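Acetylene hydratase (PDB 2E7Z) catalyses the hydration of acetylene to acetaldehyde with a tungsten bis(molybdopterin guanine dinucleotide) cofactor and one [4Fe-4S] cluster. Local coordinates at residues H3-S8 against N476-V481; V14-V19 against I30-P35; W459-V464 against Q480-A485. All coordinates share one frame; numbering follows the deposited sequence.

Interaction 1: residues H3-S8 against N476-V481; sequences HVVCQS and NTSQQV. With SF4 (iron/sulfur cluster), chain D.
His3 and Gln479 grip each other twice. Gln479 N donates to His3 O in the carbonyl plane at 2.9 Å, and His3 N donates to Gln479 OE1 at 3.0 Å, in the amide plane and on a lone pair. The two flat groups are also stacked, with the imidazole and amide planes only 19° apart. Gln479 CG lies over one face of the ring, displaced toward its rim, in a CH-pi contact 3.9 Å from the ring centroid. The His3 ring gets there because CG is tucked between the backbone N and the carbonyl carbon, which swings the ring over against Gln479 and Thr477. At its edge, ND1 makes a weak hydrogen bond in the ring plane to Thr477 O, while NE2 is hydrogen-bonded to Gln532 O; both ring nitrogens therefore have partners. Gln532 OE1 also receives Gln479 NE2.

Ser478 works as a side-chain bridge. Its OG, trans to the backbone N (chi1 -169°), accepts from Val5 N at 2.8 Å and donates to a water that also takes a hydrogen from Gln7 NE2. The same Gln7 NE2 turns back to Val5 O, 2.8 Å away. Val5 CG2 packs on Ser478 CB, and the methyls Val4 CG2 and Val481 CG2 meet tightly at 3.4 Å.

Just beyond, Cys6 SG binds an iron of the [4Fe-4S] cluster, FE2, at 2.3 Å. The 3-8 segment begins in edge strand 2-5 of a three-stranded antiparallel sheet: strand 14-19 pairs with it on one side, and the loop after strand 474-476 runs across it, the two directions 97° apart.

Interaction 2: residues V14-V19 against I30-P35; sequences VVEAEV and ISEPHP
The backbones of 14-19 and 30-35 come nearest at Val15 and Ile30, their CA atoms 4.7 Å apart, and a single water spans the chains there, donating to Val14 O and accepting from Ile30 N. The setting is the antiparallel sheet beside the iron-sulfur cluster: 14-19 is its central strand, and 30-35 is the loop leaving the edge strand 25-29. Glu16 carries the polar half of the contact. Its chain is extended beyond CG (chi2 -176°), which carries the carboxylate past Ile30, Glu16 CG resting on Ile30 CG1 at 3.6 Å, to Ser31. There Glu16 OE1 takes two hydrogens from one residue: Ser31 OG donates at 2.7 Å on the syn side, near the carboxylate plane, whereas Ser31 N comes from above that plane at 3.1 Å. Lys1 NZ forms a salt bridge to the same oxygen. A glutamine here would probably leave Lys1 without its countercharge and weaken the hold on Ser31, whose two donors now converge on one carboxylate oxygen. OE2 accepts from a second water.

The apolar half is built on Val14. Its CG1 reaches Ile30 CD1 at 4.0 Å, and its CB makes a CH-pi contact over one face of the His34 ring, 3.9 Å from its centroid, with Pro35 CD over the other. His34 ND1 accepts hydrogen bonds from Thr37 N and Thr36 N, while NE2 approaches Val14 CG2 to 3.4 Å.

Interaction 3: residues W459-V464 against Q480-A485; sequences WLERPV and QVVEPA. With MGD (2-amino-5,6-dimercapto-7-methyl-3,7,8a,9-tetrahydro-8-oxa-1,3,9,10-tetraaza-anthracen-4-one guanosine dinucleotide), chain E.
Neither segment is regular helix or strand; the backbones of 459-464 and 480-485 approach most closely at Arg462 and Gln480, CA to CA 4.4 Å. Leu460 O is the acceptor that joins them: Val482 N donates to it in the carbonyl plane at 3.1 Å, and Val481 N adds a weak hydrogen bond. One residue on, Glu461 CA makes a CA-H...O contact of 3.2 Å with Val482 O. That same carbonyl receives Gln480 NE2 from above its plane, so the Gln480 amide is tied back within its own loop while its CG packs against the backbone at Arg462 N.

Both loops flank strand 474-476 in the molybdopterin oxidoreductase fold of the DMSO reductase family, and the first supplies the cofactor-binding Arg462. Its CB points away from 480-485, and its guanidinium presents an edge to the guanine of MGD: NH2 and NH1 both donate to O6, at 2.9 Å and 3.1 Å. Asp457 OD1 salt-bridges NH2, and Gln7 OE1 hydrogen-bonds NH1.

Glu461, extended beyond CG (chi2 170°), crosses Pro484 obliquely, its CD 3.4 Å from Pro484 CA. Its OE2 accepts a weak hydrogen bond from Ala485 N and forms salt bridges with Arg53 and Arg58.

Overall arrangement
Interactions 1 and 3 end on the same stretch of chain, sharing Gln480 and Val481, and their centres lie about 8 Å apart; interaction 2 is nested along the sequence inside the loop closed by interaction 1, centres about 9 Å apart. Strand pairing joins 1 and 2, Val4 O to Val15 N at 2.8 Å. Gln7 OE1 meets Arg462 NH1 at 2.8 Å and Ser8 OG meets Trp459 NE1 at 2.9 Å, linking the cluster-binding segment to the arginine that holds the MGD guanine. Interactions 2 and 3, about 15 Å apart between centres, touch through Val19 against Val481 and Val482, and Ala17 against Val481. Val15's side chain comes within about 4 Å of the iron-sulfur cluster.

Interaction 1: residues H3-S8 against N476-V481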
loop_
_atom_site.group_PDB
_atom_site.type_symbol
_atom_site.label_atom_id
_atom_site.label_comp_id
_atom_site.label_asym_id
_atom_site.label_seq_id
_atom_site.Cartn_x
_atom_site.Cartn_y
_atom_site.Cartn_z
ATOM N N HIS A 3 15.132 -10.667 -18.933
ATOM C CA HIS A 3 13.813 -10.617 -18.268
ATOM C C HIS A 3 13.976 -9.787 -16.994
ATOM O O HIS A 3 14.948 -9.957 -16.237
ATOM C CB HIS A 3 13.195 -12.007 -18.010
ATOM C CG HIS A 3 13.965 -12.884 -17.069
ATOM N ND1 HIS A 3 13.722 -12.935 -15.711
ATOM C CD2 HIS A 3 14.942 -13.792 -17.310
ATOM C CE1 HIS A 3 14.533 -13.817 -15.151
ATOM N NE2 HIS A 3 15.288 -14.345 -16.097
ATOM N N VAL A 4 13.046 -8.851 -16.786
ATOM C CA VAL A 4 13.174 -7.873 -15.701
ATOM C C VAL A 4 11.814 -7.735 -15.036
ATOM O O VAL A 4 10.794 -7.651 -15.739
ATOM C CB VAL A 4 13.678 -6.493 -16.242
ATOM C CG1 VAL A 4 14.086 -5.584 -15.101
ATOM C CG2 VAL A 4 14.849 -6.692 -17.209
ATOM N N VAL A 5 11.796 -7.716 -13.701
ATOM C CA VAL A 5 10.568 -7.364 -12.999
ATOM C C VAL A 5 10.378 -5.829 -13.075
ATOM O O VAL A 5 11.216 -5.063 -12.568
ATOM C CB VAL A 5 10.604 -7.849 -11.536
ATOM C CG1 VAL A 5 9.389 -7.306 -10.793
ATOM C CG2 VAL A 5 10.676 -9.387 -11.481
ATOM N N CYS A 6 9.313 -5.371 -13.729
ATOM C CA CYS A 6 9.099 -3.952 -13.802
ATOM C C CYS A 6 8.711 -3.458 -12.411
ATOM O O CYS A 6 7.801 -4.017 -11.788
ATOM C CB CYS A 6 7.986 -3.683 -14.794
ATOM S SG CYS A 6 7.539 -1.940 -14.872
ATOM N N GLN A 7 9.412 -2.429 -11.934
ATOM C CA GLN A 7 9.085 -1.822 -10.640
ATOM C C GLN A 7 8.635 -0.381 -10.837
ATOM O O GLN A 7 8.769 0.455 -9.934
ATOM C CB GLN A 7 10.278 -1.939 -9.693
ATOM C CG GLN A 7 10.573 -3.418 -9.357
ATOM C CD GLN A 7 12.056 -3.746 -9.237
ATOM O OE1 GLN A 7 12.741 -3.289 -8.305
ATOM N NE2 GLN A 7 12.548 -4.597 -10.136
ATOM N N SER A 8 8.080 -0.099 -12.013
ATOM C CA SER A 8 7.475 1.210 -12.238
ATOM C C SER A 8 6.113 1.319 -11.549
ATOM O O SER A 8 5.613 2.417 -11.342
ATOM C CB SER A 8 7.378 1.536 -13.730
ATOM O OG SER A 8 8.626 2.000 -14.239
ATOM N N ASN A 476 9.337 -14.016 -8.730
ATOM C CA ASN A 476 9.917 -13.836 -10.069
ATOM C C ASN A 476 11.320 -13.258 -9.985
ATOM O O ASN A 476 11.560 -12.304 -9.254
ATOM C CB ASN A 476 9.044 -12.903 -10.921
ATOM C CG ASN A 476 7.696 -13.519 -11.268
ATOM O OD1 ASN A 476 6.657 -12.858 -11.211
ATOM N ND2 ASN A 476 7.706 -14.793 -11.586
ATOM N N THR A 477 12.244 -13.829 -10.742
ATOM C CA THR A 477 13.577 -13.242 -10.841
ATOM C C THR A 477 13.594 -12.020 -11.764
ATOM O O THR A 477 12.844 -11.955 -12.737
ATOM C CB THR A 477 14.584 -14.295 -11.342
ATOM O OG1 THR A 477 14.109 -14.818 -12.596
ATOM C CG2 THR A 477 14.714 -15.431 -10.336
ATOM N N SER A 478 14.462 -11.070 -11.428
ATOM C CA SER A 478 14.694 -9.889 -12.228
ATOM C C SER A 478 16.172 -9.760 -12.541
ATOM O O SER A 478 16.993 -9.675 -11.635
ATOM C CB SER A 478 14.230 -8.654 -11.472
ATOM O OG SER A 478 14.218 -7.560 -12.360
ATOM N N GLN A 479 16.516 -9.731 -13.823
ATOM C CA GLN A 479 17.904 -9.536 -14.214
ATOM C C GLN A 479 18.270 -8.077 -14.230
ATOM O O GLN A 479 17.422 -7.219 -14.559
ATOM C CB GLN A 479 18.133 -10.161 -15.586
ATOM C CG GLN A 479 17.864 -11.663 -15.628
ATOM C CD GLN A 479 18.269 -12.235 -16.957
ATOM O OE1 GLN A 479 17.642 -11.968 -17.979
ATOM N NE2 GLN A 479 19.369 -12.964 -16.961
ATOM N N GLN A 480 19.539 -7.806 -13.912
ATOM C CA GLN A 480 20.104 -6.472 -14.046
ATOM C C GLN A 480 20.367 -6.133 -15.519
ATOM O O GLN A 480 21.074 -6.882 -16.200
ATOM C CB GLN A 480 21.406 -6.409 -13.290
ATOM C CG GLN A 480 22.007 -5.036 -13.222
ATOM C CD GLN A 480 23.216 -4.954 -12.325
ATOM O OE1 GLN A 480 23.619 -5.946 -11.704
ATOM N NE2 GLN A 480 23.782 -3.769 -12.220
ATOM N N VAL A 481 19.851 -5.003 -15.999
ATOM C CA VAL A 481 20.074 -4.632 -17.396
ATOM C C VAL A 481 21.384 -3.864 -17.585
ATOM O O VAL A 481 22.195 -4.180 -18.476
ATOM C CB VAL A 481 18.861 -3.877 -17.989
ATOM C CG1 VAL A 481 19.088 -3.627 -19.474
ATOM C CG2 VAL A 481 17.589 -4.690 -17.791
HETATM FE FE1 SF4 D . 2.947 -1.160 -15.993
HETATM FE FE2 SF4 D . 5.235 -2.004 -14.860
HETATM FE FE3 SF4 D . 3.104 -3.666 -15.019
HETATM FE FE4 SF4 D . 3.077 -1.600 -13.311
HETATM S S1 SF4 D . 4.474 -3.367 -13.178
HETATM S S2 SF4 D . 1.342 -2.249 -14.717
HETATM S S3 SF4 D . 4.269 0.003 -14.478
HETATM S S4 SF4 D . 4.277 -2.796 -16.810
HETATM O O HOH W 1 15.222 -5.268 -11.344
#

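Interaction 2: residues V14-V19 against I30-P35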
loop_
_atom_site.group_PDB
_atom_site.type_symbol
_atom_site.label_atom_id
_atom_site.label_comp_id
_atom_site.label_asym_id
_atom_site.label_seq_id
_atom_site.Cartn_x
_atom_site.Cartn_y
_atom_site.Cartn_z
ATOM N N VAL A 14 6.511 -8.989 -15.283
ATOM C CA VAL A 14 7.828 -9.305 -15.824
ATOM C C VAL A 14 7.858 -8.930 -17.300
ATOM O O VAL A 14 7.014 -9.390 -18.082
ATOM C CB VAL A 14 8.201 -10.775 -15.593
ATOM C CG1 VAL A 14 9.626 -11.077 -16.135
ATOM C CG2 VAL A 14 8.112 -11.097 -14.096
ATOM N N VAL A 15 8.813 -8.073 -17.655
ATOM C CA VAL A 15 8.946 -7.538 -19.000
ATOM C C VAL A 15 10.282 -7.980 -19.584
ATOM O O VAL A 15 11.091 -8.633 -18.911
ATOM C CB VAL A 15 8.817 -5.966 -19.009
ATOM C CG1 VAL A 15 7.461 -5.508 -18.463
ATOM C CG2 VAL A 15 9.929 -5.311 -18.203
ATOM N N GLU A 16 10.508 -7.642 -20.846
ATOM C CA GLU A 16 11.798 -7.883 -21.455
ATOM C C GLU A 16 12.461 -6.533 -21.702
ATOM O O GLU A 16 11.782 -5.542 -21.964
ATOM C CB GLU A 16 11.663 -8.719 -22.730
ATOM C CG GLU A 16 11.537 -10.221 -22.419
ATOM C CD GLU A 16 11.500 -11.103 -23.656
ATOM O OE1 GLU A 16 11.086 -10.597 -24.717
ATOM O OE2 GLU A 16 11.876 -12.304 -23.558
ATOM N N ALA A 17 13.781 -6.489 -21.552
ATOM C CA ALA A 17 14.533 -5.263 -21.800
ATOM C C ALA A 17 15.764 -5.572 -22.601
ATOM O O ALA A 17 16.357 -6.648 -22.469
ATOM C CB ALA A 17 14.937 -4.596 -20.491
ATOM N N GLU A 18 16.157 -4.604 -23.415
ATOM C CA GLU A 18 17.368 -4.721 -24.198
ATOM C C GLU A 18 18.000 -3.352 -24.389
ATOM O O GLU A 18 17.310 -2.375 -24.681
ATOM C CB GLU A 18 17.043 -5.314 -25.564
ATOM C CG GLU A 18 18.273 -5.714 -26.337
ATOM C CD GLU A 18 17.949 -6.303 -27.694
ATOM O OE1 GLU A 18 16.807 -6.107 -28.190
ATOM O OE2 GLU A 18 18.849 -6.962 -28.261
ATOM N N VAL A 19 19.316 -3.293 -24.220
ATOM C CA VAL A 19 20.071 -2.074 -24.486
ATOM C C VAL A 19 20.314 -1.968 -25.984
ATOM O O VAL A 19 20.864 -2.881 -26.596
ATOM C CB VAL A 19 21.420 -2.085 -23.757
ATOM C CG1 VAL A 19 22.127 -0.761 -23.909
ATOM C CG2 VAL A 19 21.213 -2.383 -22.283
ATOM N N ILE A 30 6.979 -9.287 -22.301
ATOM C CA ILE A 30 7.798 -10.478 -22.429
ATOM C C ILE A 30 7.305 -11.326 -23.610
ATOM O O ILE A 30 6.117 -11.629 -23.730
ATOM C CB ILE A 30 7.864 -11.248 -21.092
ATOM C CG1 ILE A 30 8.940 -12.340 -21.162
ATOM C CG2 ILE A 30 6.496 -11.787 -20.689
ATOM C CD1 ILE A 30 9.514 -12.676 -19.818
ATOM N N SER A 31 8.242 -11.685 -24.482
ATOM C CA SER A 31 7.916 -12.413 -25.719
ATOM C C SER A 31 7.796 -13.927 -25.520
ATOM O O SER A 31 7.310 -14.641 -26.405
ATOM C CB SER A 31 8.947 -12.102 -26.815
ATOM O OG SER A 31 10.250 -12.492 -26.401
ATOM N N GLU A 32 8.263 -14.416 -24.377
ATOM C CA GLU A 32 8.170 -15.822 -24.019
ATOM C C GLU A 32 6.982 -16.059 -23.100
ATOM O O GLU A 32 6.551 -15.134 -22.410
ATOM C CB GLU A 32 9.447 -16.274 -23.301
ATOM C CG GLU A 32 10.695 -16.148 -24.154
ATOM C CD GLU A 32 10.762 -17.197 -25.241
ATOM O OE1 GLU A 32 10.093 -18.250 -25.113
ATOM O OE2 GLU A 32 11.488 -16.964 -26.228
ATOM N N PRO A 33 6.454 -17.295 -23.073
ATOM C CA PRO A 33 5.363 -17.614 -22.150
ATOM C C PRO A 33 5.838 -17.593 -20.690
ATOM O O PRO A 33 6.539 -18.500 -20.243
ATOM C CB PRO A 33 4.924 -19.012 -22.592
ATOM C CG PRO A 33 6.150 -19.584 -23.294
ATOM C CD PRO A 33 6.825 -18.440 -23.937
ATOM N N HIS A 34 5.458 -16.547 -19.968
ATOM C CA HIS A 34 5.897 -16.379 -18.584
ATOM C C HIS A 34 4.934 -17.085 -17.615
ATOM O O HIS A 34 3.706 -17.084 -17.845
ATOM C CB HIS A 34 6.027 -14.898 -18.234
ATOM C CG HIS A 34 6.729 -14.650 -16.930
ATOM N ND1 HIS A 34 6.058 -14.588 -15.732
ATOM C CD2 HIS A 34 8.041 -14.478 -16.636
ATOM C CE1 HIS A 34 6.922 -14.380 -14.751
ATOM N NE2 HIS A 34 8.133 -14.315 -15.274
ATOM N N PRO A 35 5.471 -17.713 -16.551
ATOM C CA PRO A 35 4.615 -18.459 -15.612
ATOM C C PRO A 35 3.549 -17.635 -14.897
ATOM O O PRO A 35 2.529 -18.197 -14.493
ATOM C CB PRO A 35 5.609 -19.026 -14.594
ATOM C CG PRO A 35 6.895 -19.090 -15.332
ATOM C CD PRO A 35 6.898 -17.873 -16.214
HETATM O O HOH W 2 5.452 -8.400 -19.959
HETATM O O HOH W 3 13.230 -14.044 -25.489
#

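Interaction 3: residues W459-V464 against Q480-A485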
loop_
_atom_site.group_PDB
_atom_site.type_symbol
_atom_site.label_atom_id
_atom_site.label_comp_id
_atom_site.label_asym_id
_atom_site.label_seq_id
_atom_site.Cartn_x
_atom_site.Cartn_y
_atom_site.Cartn_z
ATOM N N TRP A 459 15.132 0.304 -11.213
ATOM C CA TRP A 459 14.831 -1.101 -11.490
ATOM C C TRP A 459 15.502 -1.688 -12.741
ATOM O O TRP A 459 15.599 -2.902 -12.860
ATOM C CB TRP A 459 13.315 -1.357 -11.482
ATOM C CG TRP A 459 12.488 -0.725 -12.558
ATOM C CD1 TRP A 459 11.773 0.436 -12.461
ATOM C CD2 TRP A 459 12.172 -1.291 -13.842
ATOM N NE1 TRP A 459 11.071 0.655 -13.650
ATOM C CE2 TRP A 459 11.297 -0.398 -14.497
ATOM C CE3 TRP A 459 12.548 -2.470 -14.503
ATOM C CZ2 TRP A 459 10.794 -0.656 -15.778
ATOM C CZ3 TRP A 459 12.033 -2.724 -15.757
ATOM C CH2 TRP A 459 11.175 -1.822 -16.380
ATOM N N LEU A 460 15.937 -0.847 -13.675
ATOM C CA LEU A 460 16.665 -1.330 -14.859
ATOM C C LEU A 460 18.164 -1.492 -14.545
ATOM O O LEU A 460 18.955 -1.824 -15.435
ATOM C CB LEU A 460 16.449 -0.371 -16.063
ATOM C CG LEU A 460 15.054 -0.471 -16.688
ATOM C CD1 LEU A 460 14.844 0.736 -17.641
ATOM C CD2 LEU A 460 14.891 -1.786 -17.447
ATOM N N GLU A 461 18.544 -1.243 -13.284
ATOM C CA GLU A 461 19.946 -1.227 -12.883
ATOM C C GLU A 461 20.262 -2.221 -11.774
ATOM O O GLU A 461 21.319 -2.117 -11.118
ATOM C CB GLU A 461 20.348 0.168 -12.398
ATOM C CG GLU A 461 20.093 1.291 -13.415
ATOM C CD GLU A 461 20.263 2.684 -12.820
ATOM O OE1 GLU A 461 20.176 2.842 -11.569
ATOM O OE2 GLU A 461 20.487 3.619 -13.618
ATOM N N ARG A 462 19.374 -3.187 -11.537
ATOM C CA ARG A 462 19.573 -4.066 -10.391
ATOM C C ARG A 462 18.981 -5.454 -10.570
ATOM O O ARG A 462 17.914 -5.605 -11.170
ATOM C CB ARG A 462 18.978 -3.411 -9.132
ATOM C CG ARG A 462 17.436 -3.206 -9.176
ATOM C CD ARG A 462 17.006 -2.329 -8.018
ATOM N NE ARG A 462 15.569 -2.057 -8.024
ATOM C CZ ARG A 462 15.039 -0.865 -7.730
ATOM N NH1 ARG A 462 13.724 -0.703 -7.740
ATOM N NH2 ARG A 462 15.825 0.160 -7.389
ATOM N N PRO A 463 19.638 -6.461 -9.984
ATOM C CA PRO A 463 19.002 -7.777 -9.900
ATOM C C PRO A 463 18.012 -7.774 -8.732
ATOM O O PRO A 463 18.193 -7.001 -7.784
ATOM C CB PRO A 463 20.166 -8.688 -9.560
ATOM C CG PRO A 463 21.061 -7.835 -8.705
ATOM C CD PRO A 463 20.944 -6.432 -9.290
ATOM N N VAL A 464 17.008 -8.629 -8.790
ATOM C CA VAL A 464 16.092 -8.821 -7.658
ATOM C C VAL A 464 15.696 -10.282 -7.541
ATOM O O VAL A 464 15.352 -10.919 -8.536
ATOM C CB VAL A 464 14.776 -7.988 -7.822
ATOM C CG1 VAL A 464 13.840 -8.216 -6.626
ATOM C CG2 VAL A 464 15.065 -6.508 -7.957
ATOM N N GLN A 480 19.539 -7.806 -13.912
ATOM C CA GLN A 480 20.104 -6.472 -14.046
ATOM C C GLN A 480 20.367 -6.133 -15.519
ATOM O O GLN A 480 21.074 -6.882 -16.200
ATOM C CB GLN A 480 21.406 -6.409 -13.290
ATOM C CG GLN A 480 22.007 -5.036 -13.222
ATOM C CD GLN A 480 23.216 -4.954 -12.325
ATOM O OE1 GLN A 480 23.619 -5.946 -11.704
ATOM N NE2 GLN A 480 23.782 -3.769 -12.220
ATOM N N VAL A 481 19.851 -5.003 -15.999
ATOM C CA VAL A 481 20.074 -4.632 -17.396
ATOM C C VAL A 481 21.384 -3.864 -17.585
ATOM O O VAL A 481 22.195 -4.180 -18.476
ATOM C CB VAL A 481 18.861 -3.877 -17.989
ATOM C CG1 VAL A 481 19.088 -3.627 -19.474
ATOM C CG2 VAL A 481 17.589 -4.690 -17.791
ATOM N N VAL A 482 21.585 -2.836 -16.769
ATOM C CA VAL A 482 22.796 -1.997 -16.828
ATOM C C VAL A 482 23.325 -1.707 -15.430
ATOM O O VAL A 482 22.644 -1.940 -14.428
ATOM C CB VAL A 482 22.569 -0.641 -17.597
ATOM C CG1 VAL A 482 22.177 -0.858 -19.063
ATOM C CG2 VAL A 482 21.531 0.229 -16.877
ATOM N N GLU A 483 24.554 -1.231 -15.345
ATOM C CA GLU A 483 25.103 -0.733 -14.096
ATOM C C GLU A 483 24.376 0.563 -13.745
ATOM O O GLU A 483 23.950 1.299 -14.641
ATOM C CB GLU A 483 26.608 -0.459 -14.258
ATOM C CG GLU A 483 27.472 -1.728 -14.381
ATOM C CD GLU A 483 27.523 -2.586 -13.113
ATOM O OE1 GLU A 483 27.321 -2.059 -11.993
ATOM O OE2 GLU A 483 27.784 -3.807 -13.242
ATOM N N PRO A 484 24.240 0.865 -12.445
ATOM C CA PRO A 484 23.586 2.127 -12.095
ATOM C C PRO A 484 24.327 3.351 -12.627
ATOM O O PRO A 484 25.560 3.398 -12.648
ATOM C CB PRO A 484 23.586 2.140 -10.566
ATOM C CG PRO A 484 24.335 0.936 -10.112
ATOM C CD PRO A 484 24.628 0.057 -11.273
ATOM N N ALA A 485 23.554 4.351 -13.017
ATOM C CA ALA A 485 24.131 5.610 -13.509
ATOM C C ALA A 485 24.787 6.403 -12.384
ATOM O O ALA A 485 24.406 6.300 -11.214
ATOM C CB ALA A 485 23.077 6.441 -14.205
HETATM P PB MGD E . 5.238 7.873 -3.216
HETATM O O1B MGD E . 4.663 8.535 -1.989
HETATM O O2B MGD E . 4.997 8.460 -4.559
HETATM O O3B MGD E . 4.767 6.344 -3.329
HETATM O O3A MGD E . 3.514 5.055 -1.575
HETATM P PA MGD E . 4.937 5.094 -2.335
HETATM O O1A MGD E . 5.121 3.910 -3.237
HETATM O O2A MGD E . 5.948 5.389 -1.269
HETATM O "O5'" MGD E . 6.827 7.779 -2.956
HETATM C "C5'" MGD E . 7.596 6.859 -3.711
HETATM C "C4'" MGD E . 8.971 7.480 -3.863
HETATM O "O4'" MGD E . 9.849 6.453 -4.347
HETATM C "C3'" MGD E . 9.041 8.560 -4.938
HETATM O "O3'" MGD E . 9.555 9.767 -4.351
HETATM C "C2'" MGD E . 9.971 8.017 -6.044
HETATM O "O2'" MGD E . 10.806 8.985 -6.710
HETATM C "C1'" MGD E . 10.806 7.042 -5.258
HETATM N N9 MGD E . 11.350 5.896 -6.003
HETATM C C8 MGD E . 10.742 5.178 -6.979
HETATM N N7 MGD E . 11.506 4.140 -7.355
HETATM C C5 MGD E . 12.594 4.149 -6.553
HETATM C C6 MGD E . 13.795 3.348 -6.392
HETATM O O6 MGD E . 14.002 2.340 -7.100
HETATM N N1 MGD E . 14.637 3.729 -5.417
HETATM C C2 MGD E . 14.505 4.821 -4.671
HETATM N N2 MGD E . 15.443 5.089 -3.717
HETATM N N3 MGD E . 13.436 5.605 -4.770
HETATM C C4 MGD E . 12.483 5.298 -5.674
HETATM C C10 MGD E . 2.442 4.354 -2.205
HETATM C C11 MGD E . 1.373 4.156 -1.151
HETATM O O11 MGD E . 0.876 5.460 -0.859
HETATM C C12 MGD E . 0.278 3.265 -1.683
HETATM S S12 MGD E . 0.715 1.746 -2.336
HETATM C C13 MGD E . -1.013 3.627 -1.591
HETATM S S13 MGD E . -2.265 2.709 -2.291
HETATM C C14 MGD E . -1.460 4.873 -0.890
HETATM N N15 MGD E . -1.957 5.877 -1.817
HETATM C C16 MGD E . -2.266 7.068 -1.227
HETATM C C17 MGD E . -3.335 7.966 -1.686
HETATM O O17 MGD E . -4.044 7.657 -2.669
HETATM N N18 MGD E . -3.524 9.114 -1.005
HETATM C C19 MGD E . -2.782 9.473 0.072
HETATM N N19 MGD E . -3.016 10.641 0.707
HETATM N N20 MGD E . -1.777 8.711 0.523
HETATM C C21 MGD E . -1.499 7.538 -0.059
HETATM N N22 MGD E . -0.514 6.778 0.426
HETATM C C23 MGD E . -0.297 5.428 -0.051
HETATM O O HOH W 4 17.513 -4.447 -14.212
#